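Side-chain contacts in D-glucosaminate-6-phosphate ammonia lyase (PDB 7LCE), which belongs to a selenium-transferase-like family within the aminotransferase clan of pyridoxal-phosphate proteins and carries that cofactor covalently attached to its chain: residues Pro97-Gly101 with Met102-Val106; Thr141-Gln144 with Leu145-Ile149; Ala148-Glu151 with Lys152-Ala155; Met169-Ile172 with Asp173-Val176. All blocks are in the same frame, centred on the assembly; numbering follows the deposited sequence.

Overall arrangement
From the N terminus, the chain first meets interaction 1 (97-106), whose type II turn at 99-102 closes the loop between helix 90-95 and strand 105-109. Interaction 2 runs along helix 142-147, and interaction 3 shares A148 and I149 with it, closing the turn from that helix into strand 153-159. Interaction 4 caps the start of helix 172-181. The four follow in series, none nested within another. Interactions 1 and 3 meet through neighbouring parallel strands of the mixed sheet, where E105 pairs with K152 and A154. Interactions 2 and 4, with centres 11 Å apart, join helix 142-147 to the loop and first turn of helix 172-181: L145 packs on L170, and R142 forms a long, weak ion pair with D174.

Interaction 1. Residues Pro97-Gly101 with Met102-Val106; sequences PDSSG and MANEV
N104 turns its amide back toward S99 and meets two of that residue's oxygens with a single nitrogen. N104 ND2 donates to S99 OG at 2.9 Å with an N-H...O angle of 150°, the hydroxyl lying 18° out of the amide plane. A second bond, from N104 ND2 to S99 O, is also 2.9 Å long but bent and weak. With CG of N104 placed between the backbone N and the carbonyl carbon (chi1 53°), the amide nitrogen is turned toward S99, and N104 CB comes to 3.3 Å from S99 OG. M102 lies alongside the turn backbone: its CG is 3.4 Å from S100 O and its SD 4.0 Å from S99 CA. Further out, S99 OG is also hydrogen-bonded to G128 O, so this buried hydroxyl is held by two partners. The apolar packing of M102 is onto I85 of helix 73-86 and L95 of helix 90-95. Beside the turn, S100 OG bonds to the syn lone pair of D98 OD1 at 2.6 Å, while R125 of the second subunit packs on D98. The backbone of S99 to M102 forms a type II beta turn, with G101 at positive phi and a weak closing bond of 3.3 Å from M102 N to S99 O. It feeds strand 105-109 of the mixed seven-stranded sheet characteristic of fold-type I pyridoxal-phosphate proteins.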
loop_
_atom_site.group_PDB
_atom_site.type_symbol
_atom_site.label_atom_id
_atom_site.label_comp_id
_atom_site.label_asym_id
_atom_site.label_seq_id
_atom_site.Cartn_x
_atom_site.Cartn_y
_atom_site.Cartn_z
ATOM N N PRO A 97 -17.886 15.408 -7.674
ATOM C CA PRO A 97 -17.893 14.034 -8.185
ATOM C C PRO A 97 -16.854 13.105 -7.560
ATOM O O PRO A 97 -16.480 12.123 -8.202
ATOM C CB PRO A 97 -17.600 14.225 -9.677
ATOM C CG PRO A 97 -16.922 15.593 -9.785
ATOM C CD PRO A 97 -16.946 16.249 -8.426
ATOM N N ASP A 98 -16.409 13.387 -6.336
ATOM C CA ASP A 98 -15.467 12.506 -5.642
ATOM C C ASP A 98 -16.293 11.472 -4.890
ATOM O O ASP A 98 -16.606 11.629 -3.709
ATOM C CB ASP A 98 -14.556 13.295 -4.708
ATOM C CG ASP A 98 -13.563 12.408 -3.960
ATOM O OD1 ASP A 98 -13.462 11.206 -4.284
ATOM O OD2 ASP A 98 -12.877 12.917 -3.047
ATOM N N SER A 99 -16.633 10.388 -5.585
ATOM C CA SER A 99 -17.451 9.319 -5.014
ATOM C C SER A 99 -16.607 8.224 -4.389
ATOM O O SER A 99 -16.948 7.041 -4.486
ATOM C CB SER A 99 -18.357 8.743 -6.093
ATOM O OG SER A 99 -17.581 8.152 -7.123
ATOM N N SER A 100 -15.502 8.588 -3.745
ATOM C CA SER A 100 -14.617 7.593 -3.161
ATOM C C SER A 100 -15.335 6.831 -2.057
ATOM O O SER A 100 -16.121 7.401 -1.295
ATOM C CB SER A 100 -13.361 8.263 -2.602
ATOM O OG SER A 100 -12.573 8.825 -3.635
ATOM N N GLY A 101 -15.070 5.529 -1.982
ATOM C CA GLY A 101 -15.645 4.690 -0.949
ATOM C C GLY A 101 -17.143 4.510 -0.991
ATOM O O GLY A 101 -17.710 3.973 -0.033
ATOM N N MET A 102 -17.810 4.941 -2.053
ATOM C CA MET A 102 -19.246 4.764 -2.191
ATOM C C MET A 102 -19.537 3.752 -3.288
ATOM O O MET A 102 -18.670 3.403 -4.096
ATOM C CB MET A 102 -19.950 6.086 -2.521
ATOM C CG MET A 102 -19.524 7.286 -1.706
ATOM S SD MET A 102 -20.377 8.752 -2.318
ATOM C CE MET A 102 -19.620 10.039 -1.334
ATOM N N ALA A 103 -20.784 3.293 -3.322
ATOM C CA ALA A 103 -21.254 2.514 -4.458
ATOM C C ALA A 103 -21.436 3.463 -5.631
ATOM O O ALA A 103 -22.374 4.266 -5.646
ATOM C CB ALA A 103 -22.557 1.802 -4.112
ATOM N N ASN A 104 -20.533 3.386 -6.614
ATOM C CA ASN A 104 -20.500 4.365 -7.694
ATOM C C ASN A 104 -20.408 3.738 -9.080
ATOM O O ASN A 104 -20.241 4.470 -10.062
ATOM C CB ASN A 104 -19.330 5.336 -7.504
ATOM C CG ASN A 104 -18.002 4.624 -7.316
ATOM O OD1 ASN A 104 -17.866 3.439 -7.626
ATOM N ND2 ASN A 104 -17.006 5.354 -6.825
ATOM N N GLU A 105 -20.482 2.417 -9.193
ATOM C CA GLU A 105 -20.350 1.778 -10.494
ATOM C C GLU A 105 -21.662 1.874 -11.261
ATOM O O GLU A 105 -22.727 1.535 -10.734
ATOM C CB GLU A 105 -19.925 0.319 -10.333
ATOM C CG GLU A 105 -18.496 0.157 -9.841
ATOM C CD GLU A 105 -18.092 -1.294 -9.678
ATOM O OE1 GLU A 105 -18.914 -2.185 -9.985
ATOM O OE2 GLU A 105 -16.949 -1.542 -9.238
ATOM N N VAL A 106 -21.581 2.343 -12.505
ATOM C CA VAL A 106 -22.723 2.421 -13.410
ATOM C C VAL A 106 -22.549 1.341 -14.467
ATOM O O VAL A 106 -21.561 1.346 -15.214
ATOM C CB VAL A 106 -22.847 3.808 -14.058
ATOM C CG1 VAL A 106 -23.927 3.793 -15.124
ATOM C CG2 VAL A 106 -23.155 4.858 -13.007
#

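Interaction 2. Residues Thr141-Gln144 with Leu145-Ile149; sequences TRWQ and LESAI
R142 lays its extended chain across E146, the two side chains crossing obliquely with CG of R142 4.0 Å from OE2 of E146. The carboxylate oxygen OE2 sits at the guanidinium edge, in its plane, 3.3 Å from R142 NE; the N-H...O angle of 162° is straight, but the length makes this a weak hydrogen bond within a salt bridge. The guanidinium and carboxylate planes stand 87° apart, and of the two carboxylate oxygens OE2 alone is bonded to NE. R142 NH1 has its stronger partner in Q177 OE1, with a long, weak ion pair to D174 OD1, both on helix 172-181. The R142-E146 pair spans one turn of helix 142-147, whose N-cap is T141. There the extended Q144 side chain runs back toward the helix start, its OE1 accepting from T141 N at 2.9 Å with a nearly linear angle of 174°. W143 lies over this cap: T141 OG1 and Q144 CG rest against the same face of the indole, both offset toward the rim. At the ring edge, in plane, S147 OG is 3.9 Å from W143 CE3. The same hydroxyl bonds to W143 O at 2.9 Å, and S147 N bonds to that oxygen at 3.0 Å, the two reaching it from opposite faces of the carbonyl plane. Beyond the chain, R90 of the third subunit makes a cation-pi contact with W143.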
loop_
_atom_site.group_PDB
_atom_site.type_symbol
_atom_site.label_atom_id
_atom_site.label_comp_id
_atom_site.label_asym_id
_atom_site.label_seq_id
_atom_site.Cartn_x
_atom_site.Cartn_y
_atom_site.Cartn_z
ATOM N N THR A 141 -25.103 -10.766 -23.595
ATOM C CA THR A 141 -26.054 -11.715 -23.041
ATOM C C THR A 141 -26.542 -11.232 -21.679
ATOM O O THR A 141 -25.982 -10.314 -21.077
ATOM C CB THR A 141 -25.428 -13.107 -22.928
ATOM O OG1 THR A 141 -24.394 -13.085 -21.936
ATOM C CG2 THR A 141 -24.832 -13.525 -24.265
ATOM N N ARG A 142 -27.614 -11.862 -21.195
ATOM C CA ARG A 142 -28.179 -11.430 -19.922
ATOM C C ARG A 142 -27.282 -11.813 -18.751
ATOM O O ARG A 142 -27.103 -11.019 -17.820
ATOM C CB ARG A 142 -29.583 -12.003 -19.733
ATOM C CG ARG A 142 -30.172 -11.649 -18.379
ATOM C CD ARG A 142 -31.686 -11.590 -18.392
ATOM N NE ARG A 142 -32.201 -11.319 -17.054
ATOM C CZ ARG A 142 -33.438 -10.923 -16.791
ATOM N NH1 ARG A 142 -34.320 -10.724 -17.758
ATOM N NH2 ARG A 142 -33.799 -10.721 -15.526
ATOM N N TRP A 143 -26.700 -13.017 -18.779
ATOM C CA TRP A 143 -25.844 -13.420 -17.666
ATOM C C TRP A 143 -24.644 -12.494 -17.526
ATOM O O TRP A 143 -24.134 -12.304 -16.417
ATOM C CB TRP A 143 -25.381 -14.871 -17.826
ATOM C CG TRP A 143 -24.441 -15.128 -18.971
ATOM C CD1 TRP A 143 -24.760 -15.634 -20.196
ATOM C CD2 TRP A 143 -23.023 -14.903 -18.987
ATOM N NE1 TRP A 143 -23.632 -15.738 -20.975
ATOM C CE2 TRP A 143 -22.552 -15.294 -20.257
ATOM C CE3 TRP A 143 -22.106 -14.409 -18.053
ATOM C CZ2 TRP A 143 -21.208 -15.204 -20.617
ATOM C CZ3 TRP A 143 -20.771 -14.319 -18.413
ATOM C CH2 TRP A 143 -20.336 -14.715 -19.683
ATOM N N GLN A 144 -24.183 -11.909 -18.635
ATOM C CA GLN A 144 -23.141 -10.892 -18.554
ATOM C C GLN A 144 -23.639 -9.655 -17.818
ATOM O O GLN A 144 -22.897 -9.045 -17.039
ATOM C CB GLN A 144 -22.650 -10.524 -19.954
ATOM C CG GLN A 144 -21.764 -11.577 -20.600
ATOM C CD GLN A 144 -21.460 -11.263 -22.051
ATOM O OE1 GLN A 144 -22.288 -10.690 -22.759
ATOM N NE2 GLN A 144 -20.258 -11.618 -22.497
ATOM N N LEU A 145 -24.894 -9.264 -18.056
ATOM C CA LEU A 145 -25.461 -8.124 -17.343
ATOM C C LEU A 145 -25.587 -8.419 -15.856
ATOM O O LEU A 145 -25.341 -7.542 -15.019
ATOM C CB LEU A 145 -26.826 -7.763 -17.927
ATOM C CG LEU A 145 -27.595 -6.656 -17.205
ATOM C CD1 LEU A 145 -26.783 -5.375 -17.167
ATOM C CD2 LEU A 145 -28.939 -6.420 -17.868
ATOM N N GLU A 146 -25.965 -9.649 -15.509
ATOM C CA GLU A 146 -26.160 -9.990 -14.107
ATOM C C GLU A 146 -24.836 -10.119 -13.363
ATOM O O GLU A 146 -24.771 -9.825 -12.164
ATOM C CB GLU A 146 -26.971 -11.279 -13.998
ATOM C CG GLU A 146 -28.358 -11.169 -14.608
ATOM C CD GLU A 146 -29.129 -12.473 -14.562
ATOM O OE1 GLU A 146 -28.489 -13.547 -14.588
ATOM O OE2 GLU A 146 -30.377 -12.423 -14.495
ATOM N N SER A 147 -23.770 -10.536 -14.050
ATOM C CA SER A 147 -22.484 -10.688 -13.376
ATOM C C SER A 147 -21.861 -9.345 -13.028
ATOM O O SER A 147 -21.075 -9.260 -12.077
ATOM C CB SER A 147 -21.525 -11.504 -14.243
ATOM O OG SER A 147 -22.059 -12.789 -14.509
ATOM N N ALA A 148 -22.201 -8.287 -13.769
ATOM C CA ALA A 148 -21.622 -6.974 -13.505
ATOM C C ALA A 148 -22.174 -6.335 -12.237
ATOM O O ALA A 148 -21.562 -5.397 -11.716
ATOM C CB ALA A 148 -21.857 -6.043 -14.696
ATOM N N ILE A 149 -23.307 -6.814 -11.738
ATOM C CA ILE A 149 -23.914 -6.252 -10.538
ATOM C C ILE A 149 -23.180 -6.778 -9.313
ATOM O O ILE A 149 -23.006 -7.991 -9.150
ATOM C CB ILE A 149 -25.409 -6.600 -10.473
ATOM C CG1 ILE A 149 -26.114 -6.177 -11.763
ATOM C CG2 ILE A 149 -26.055 -5.943 -9.265
ATOM C CD1 ILE A 149 -26.064 -4.689 -12.015
#

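Interaction 3. Residues Ala148-Glu151 with Lys152-Ala155; sequences AINE and KTAA
N150 to T153 form a type I beta turn, closed by T153 N donating to N150 O at 3.0 Å, with the donor well above the carbonyl plane (57° out of it). T153 answers with its side chain. Its OG1 accepts from N150 N at 3.0 Å, and the N-H...O angle of 165° shows a nearly straight bond. The hydroxyl is in place for this because OG1 lies beside the backbone N of its own residue, anti to the carbonyl carbon. Its other branch, CG2, touches I149 CD1 at 3.9 Å, the two side chains crossing at about a right angle. N150 also closes the turn from within: CG sits between the backbone N and carbonyl carbon (chi1 58°), which carries OD1 round to K152 N at 2.9 Å, the bond that defines an Asx turn. The same oxygen lies 3.2 Å from K152 CB. On the other branch of the amide, N150 ND2 makes a weak hydrogen bond to E105 OE1 on the adjacent strand 105-109, and L184 packs against both I149 and T153. The turn thus delivers the chain from helix 142-147 into strand 153-159. Chemically, N150 is gripped through its backbone N, its backbone O and OD1. These three bonds involve no ionisable group, whereas the weak ND2 bond to E105 does, so closure of the turn itself is probably insensitive to charge.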
loop_
_atom_site.group_PDB
_atom_site.type_symbol
_atom_site.label_atom_id
_atom_site.label_comp_id
_atom_site.label_asym_id
_atom_site.label_seq_id
_atom_site.Cartn_x
_atom_site.Cartn_y
_atom_site.Cartn_z
ATOM N N ALA A 148 -22.201 -8.287 -13.769
ATOM C CA ALA A 148 -21.622 -6.974 -13.505
ATOM C C ALA A 148 -22.174 -6.335 -12.237
ATOM O O ALA A 148 -21.562 -5.397 -11.716
ATOM C CB ALA A 148 -21.857 -6.043 -14.696
ATOM N N ILE A 149 -23.307 -6.814 -11.738
ATOM C CA ILE A 149 -23.914 -6.252 -10.538
ATOM C C ILE A 149 -23.180 -6.778 -9.313
ATOM O O ILE A 149 -23.006 -7.991 -9.150
ATOM C CB ILE A 149 -25.409 -6.600 -10.473
ATOM C CG1 ILE A 149 -26.114 -6.177 -11.763
ATOM C CG2 ILE A 149 -26.055 -5.943 -9.265
ATOM C CD1 ILE A 149 -26.064 -4.689 -12.015
ATOM N N ASN A 150 -22.755 -5.866 -8.443
ATOM C CA ASN A 150 -22.168 -6.230 -7.160
ATOM C C ASN A 150 -22.479 -5.114 -6.168
ATOM O O ASN A 150 -23.218 -4.174 -6.478
ATOM C CB ASN A 150 -20.665 -6.504 -7.301
ATOM C CG ASN A 150 -19.903 -5.321 -7.850
ATOM O OD1 ASN A 150 -19.612 -4.369 -7.131
ATOM N ND2 ASN A 150 -19.568 -5.377 -9.134
ATOM N N GLU A 151 -21.916 -5.219 -4.961
ATOM C CA GLU A 151 -22.245 -4.273 -3.900
ATOM C C GLU A 151 -21.748 -2.862 -4.191
ATOM O O GLU A 151 -22.195 -1.916 -3.532
ATOM C CB GLU A 151 -21.676 -4.755 -2.563
ATOM C CG GLU A 151 -20.155 -4.734 -2.481
ATOM C CD GLU A 151 -19.508 -5.935 -3.147
ATOM O OE1 GLU A 151 -20.245 -6.825 -3.625
ATOM O OE2 GLU A 151 -18.261 -5.985 -3.194
ATOM N N LYS A 152 -20.839 -2.697 -5.150
ATOM C CA LYS A 152 -20.374 -1.377 -5.553
ATOM C C LYS A 152 -21.214 -0.765 -6.666
ATOM O O LYS A 152 -21.023 0.413 -6.990
ATOM C CB LYS A 152 -18.908 -1.448 -6.001
ATOM C CG LYS A 152 -17.911 -1.498 -4.854
ATOM C CD LYS A 152 -17.970 -0.240 -4.000
ATOM C CE LYS A 152 -16.725 -0.104 -3.133
ATOM N NZ LYS A 152 -16.778 1.084 -2.233
ATOM N N THR A 153 -22.125 -1.531 -7.261
ATOM C CA THR A 153 -22.946 -1.022 -8.351
ATOM C C THR A 153 -23.941 0.005 -7.829
ATOM O O THR A 153 -24.591 -0.212 -6.801
ATOM C CB THR A 153 -23.685 -2.168 -9.043
ATOM O OG1 THR A 153 -22.736 -3.115 -9.547
ATOM C CG2 THR A 153 -24.514 -1.638 -10.200
ATOM N N ALA A 154 -24.059 1.130 -8.535
ATOM C CA ALA A 154 -24.956 2.204 -8.130
ATOM C C ALA A 154 -26.176 2.357 -9.022
ATOM O O ALA A 154 -27.222 2.792 -8.535
ATOM C CB ALA A 154 -24.206 3.540 -8.099
ATOM N N ALA A 155 -26.077 2.006 -10.302
ATOM C CA ALA A 155 -27.199 2.143 -11.223
ATOM C C ALA A 155 -26.901 1.363 -12.495
ATOM O O ALA A 155 -25.749 1.017 -12.779
ATOM C CB ALA A 155 -27.476 3.614 -11.556
#

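Interaction 4. Residues Met169-Ile172 with Asp173-Val176; sequences MLSI and DDFV
D174 folds back over S171 to form a capping box at the start of helix 172-181, with S171 as the N-cap. Its side chain can be followed outward atom by atom. CB of D174 lies 3.4 Å from S171 O. CG comes to 3.5 Å from S171 OG, and the torsion that sets it beside the backbone N (chi1 -71°) carries the carboxylate back toward the cap. At the tip, OD2 of D174 takes the N-H of S171 at 3.2 Å, approached on the anti side of the carboxylate and 20° out of its plane. OD2 of D174 also has a weak bond of 3.0 Å with S171 OG and lies 3.7 Å from L170 CD2, where the leucine side chain crosses that of D174 at about a right angle. The reciprocal half of the box is D174 N to S171 OG, a weak bond of 3.3 Å. A carboxylate at the amino end of a helix would probably be stabilised by the positive end of the helix dipole. Behind the cap, F175 packs on L145 of helix 142-147 and, in the central sheet, on L156 and edge-to-face with Y158. L170 CB approaches F175 CE1 at 4.2 Å, and S171 O lies at the edge of the F175 ring, in its plane, 3.8 Å from CD1.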
loop_
_atom_site.group_PDB
_atom_site.type_symbol
_atom_site.label_atom_id
_atom_site.label_comp_id
_atom_site.label_asym_id
_atom_site.label_seq_id
_atom_site.Cartn_x
_atom_site.Cartn_y
_atom_site.Cartn_z
ATOM N N MET A 169 -27.664 -6.497 -28.844
ATOM C CA MET A 169 -27.732 -5.896 -27.524
ATOM C C MET A 169 -28.973 -6.377 -26.783
ATOM O O MET A 169 -29.919 -6.899 -27.377
ATOM C CB MET A 169 -27.736 -4.368 -27.623
ATOM C CG MET A 169 -26.514 -3.793 -28.322
ATOM S SD MET A 169 -24.973 -4.083 -27.431
ATOM C CE MET A 169 -24.255 -5.402 -28.407
ATOM N N LEU A 170 -28.954 -6.197 -25.465
ATOM C CA LEU A 170 -30.078 -6.589 -24.631
ATOM C C LEU A 170 -31.242 -5.619 -24.809
ATOM O O LEU A 170 -31.075 -4.467 -25.220
ATOM C CB LEU A 170 -29.657 -6.642 -23.163
ATOM C CG LEU A 170 -28.600 -7.688 -22.812
ATOM C CD1 LEU A 170 -28.113 -7.504 -21.385
ATOM C CD2 LEU A 170 -29.163 -9.083 -23.007
ATOM N N SER A 171 -32.438 -6.103 -24.489
ATOM C CA SER A 171 -33.634 -5.286 -24.596
ATOM C C SER A 171 -33.816 -4.437 -23.344
ATOM O O SER A 171 -33.212 -4.686 -22.298
ATOM C CB SER A 171 -34.865 -6.164 -24.809
ATOM O OG SER A 171 -35.115 -6.955 -23.662
ATOM N N ILE A 172 -34.669 -3.415 -23.465
ATOM C CA ILE A 172 -34.988 -2.576 -22.312
ATOM C C ILE A 172 -35.652 -3.401 -21.219
ATOM O O ILE A 172 -35.503 -3.101 -20.027
ATOM C CB ILE A 172 -35.868 -1.386 -22.746
ATOM C CG1 ILE A 172 -36.220 -0.504 -21.545
ATOM C CG2 ILE A 172 -37.125 -1.872 -23.458
ATOM C CD1 ILE A 172 -35.015 0.106 -20.863
ATOM N N ASP A 173 -36.379 -4.455 -21.597
ATOM C CA ASP A 173 -37.004 -5.321 -20.601
ATOM C C ASP A 173 -35.954 -6.018 -19.747
ATOM O O ASP A 173 -36.135 -6.177 -18.534
ATOM C CB ASP A 173 -37.903 -6.351 -21.288
ATOM C CG ASP A 173 -39.069 -5.714 -22.019
ATOM O OD1 ASP A 173 -39.645 -4.738 -21.492
ATOM O OD2 ASP A 173 -39.411 -6.191 -23.122
ATOM N N ASP A 174 -34.848 -6.442 -20.365
ATOM C CA ASP A 174 -33.791 -7.119 -19.622
ATOM C C ASP A 174 -33.215 -6.222 -18.534
ATOM O O ASP A 174 -32.944 -6.681 -17.418
ATOM C CB ASP A 174 -32.691 -7.572 -20.582
ATOM C CG ASP A 174 -33.126 -8.728 -21.463
ATOM O OD1 ASP A 174 -33.731 -9.689 -20.939
ATOM O OD2 ASP A 174 -32.867 -8.668 -22.685
ATOM N N PHE A 175 -33.019 -4.938 -18.838
ATOM C CA PHE A 175 -32.489 -4.019 -17.837
ATOM C C PHE A 175 -33.475 -3.794 -16.696
ATOM O O PHE A 175 -33.079 -3.765 -15.525
ATOM C CB PHE A 175 -32.109 -2.694 -18.494
ATOM C CG PHE A 175 -30.707 -2.671 -19.019
ATOM C CD1 PHE A 175 -30.399 -3.266 -20.228
ATOM C CD2 PHE A 175 -29.692 -2.072 -18.293
ATOM C CE1 PHE A 175 -29.110 -3.257 -20.711
ATOM C CE2 PHE A 175 -28.401 -2.059 -18.769
ATOM C CZ PHE A 175 -28.109 -2.652 -19.981
ATOM N N VAL A 176 -34.764 -3.637 -17.013
ATOM C CA VAL A 176 -35.766 -3.414 -15.972
ATOM C C VAL A 176 -35.797 -4.588 -15.003
ATOM O O VAL A 176 -35.810 -4.407 -13.778
ATOM C CB VAL A 176 -37.151 -3.169 -16.598
ATOM C CG1 VAL A 176 -38.198 -3.007 -15.509
ATOM C CG2 VAL A 176 -37.119 -1.942 -17.488
#